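Local structure of DUF411 domain-containing protein (Pseudomonas aeruginosa, 6WIS) at residues Gly57-Gly61 / Lys62-Gly66. The protein binds a cysteine-bridged cluster of four copper ions and probably contributes to bacterial copper resistance. Numbering follows the deposited sequence.
Sequences GVIDG and KFVEG
Strands 55-59 and 62-65 form a beta hairpin with a two-residue loop, a type I' turn running from Ile59 to Lys62, and it illustrates how such a turn suits the twist of two adjacent antiparallel strands. Asp60 and Gly61 occupy the turn's corners, both with positive phi; at Gly61 the backbone angles would press a side chain against the preceding carbonyl oxygen, a conformation that favours glycine. The turn is closed by a reciprocal pair of bonds: Lys62 N reaches Ile59 O at 2.8 Å, arriving well above the plane of that carbonyl, whereas Ile59 N meets Lys62 O at 2.9 Å and lies in the carbonyl plane. Two residues from the turn along each strand, the pattern recurs at Gly57 and Val64. Gly57 N donates to Val64 O over 2.7 Å in a nearly straight bond (172° at the hydrogen), and Val64 N returns a more bent one to Gly57 O, 2.9 Å long. Between these two hydrogen-bonded pairs, Val58 and Phe63 form a non-hydrogen-bonded pair whose members make CA-H...O contacts to the flanking carbonyls, Phe63 CA to Gly57 O at 3.3 Å and Val58 CA to Lys62 O at 3.4 Å. On the face that carries Ile59, Lys62 and Val64, methyl meets methyl diagonally across the strands, Ile59 CG2 lying 3.8 Å from Val64 CG2. With CG1 of Ile59 anti to the backbone N (chi1 177°), CG2 sits between that N and the carbonyl carbon, where it meets Val64, while CG1 and CD1 lead away from strand 62-65. The extended Lys62 chain carries NZ to the carbonyl oxygens of Leu76 and Leu82, while Asp60 OD2 forms a salt bridge with Arg77. Strand 4-9 flanks the hairpin beside 55-59 and strand 84-86 beside 62-65, placing it within the mixed sheet; helix 70-77 covers the Ile59 and Val64 face through Ile73, Leu76 and Arg77.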
# COMPACT_ATOMS: atom_id res chain seq x y z
N GLY A 57 -4.06 3.22 -0.22
CA GLY A 57 -4.91 3.00 0.94
C GLY A 57 -4.64 4.05 2.02
O GLY A 57 -3.58 4.67 2.03
N VAL A 58 -5.61 4.25 2.91
CA VAL A 58 -5.46 5.17 4.04
C VAL A 58 -5.93 4.45 5.30
O VAL A 58 -7.07 3.98 5.36
CB VAL A 58 -6.24 6.49 3.87
CG1 VAL A 58 -5.86 7.47 5.01
CG2 VAL A 58 -5.92 7.14 2.51
N ILE A 59 -5.06 4.37 6.30
CA ILE A 59 -5.44 3.71 7.54
C ILE A 59 -4.94 4.58 8.69
O ILE A 59 -3.75 4.91 8.74
CB ILE A 59 -4.90 2.27 7.67
CG1 ILE A 59 -5.28 1.67 9.04
CG2 ILE A 59 -3.37 2.18 7.43
CD1 ILE A 59 -5.35 0.13 9.04
N ASP A 60 -5.86 4.99 9.56
CA ASP A 60 -5.53 5.76 10.76
C ASP A 60 -4.60 6.92 10.43
O ASP A 60 -3.65 7.21 11.16
CB ASP A 60 -4.94 4.84 11.84
CG ASP A 60 -5.95 3.78 12.32
OD1 ASP A 60 -7.12 4.12 12.65
OD2 ASP A 60 -5.58 2.59 12.35
N GLY A 61 -4.85 7.56 9.28
CA GLY A 61 -4.13 8.73 8.87
C GLY A 61 -2.90 8.51 8.02
O GLY A 61 -2.37 9.48 7.47
N LYS A 62 -2.41 7.27 7.89
CA LYS A 62 -1.18 7.00 7.16
C LYS A 62 -1.50 6.36 5.81
O LYS A 62 -2.50 5.64 5.68
CB LYS A 62 -0.27 6.09 7.97
CG LYS A 62 -0.10 6.55 9.43
CD LYS A 62 0.93 5.69 10.15
CE LYS A 62 1.20 6.26 11.56
NZ LYS A 62 2.35 5.51 12.13
N PHE A 63 -0.66 6.63 4.80
CA PHE A 63 -0.93 6.09 3.47
C PHE A 63 -0.24 4.74 3.28
O PHE A 63 0.80 4.45 3.87
CB PHE A 63 -0.50 7.06 2.35
CG PHE A 63 1.00 7.31 2.23
CD1 PHE A 63 1.83 6.37 1.64
CD2 PHE A 63 1.54 8.52 2.65
CE1 PHE A 63 3.18 6.62 1.52
CE2 PHE A 63 2.88 8.78 2.52
CZ PHE A 63 3.70 7.83 1.95
N VAL A 64 -0.85 3.91 2.43
CA VAL A 64 -0.38 2.56 2.11
C VAL A 64 -0.37 2.53 0.59
O VAL A 64 -1.43 2.45 -0.03
CB VAL A 64 -1.29 1.47 2.69
CG1 VAL A 64 -0.79 0.07 2.26
CG2 VAL A 64 -1.39 1.58 4.26
N GLU A 65 0.80 2.67 -0.01
CA GLU A 65 0.92 2.83 -1.45
C GLU A 65 1.28 1.48 -2.06
O GLU A 65 2.34 0.92 -1.76
CB GLU A 65 1.97 3.88 -1.80
CG GLU A 65 2.09 4.17 -3.30
CD GLU A 65 0.86 4.88 -3.86
OE1 GLU A 65 0.05 5.34 -3.04
OE2 GLU A 65 0.71 4.99 -5.12
N GLY A 66 0.40 0.95 -2.89
CA GLY A 66 0.74 -0.29 -3.57
C GLY A 66 0.52 -1.56 -2.75
O GLY A 66 -0.20 -1.61 -1.74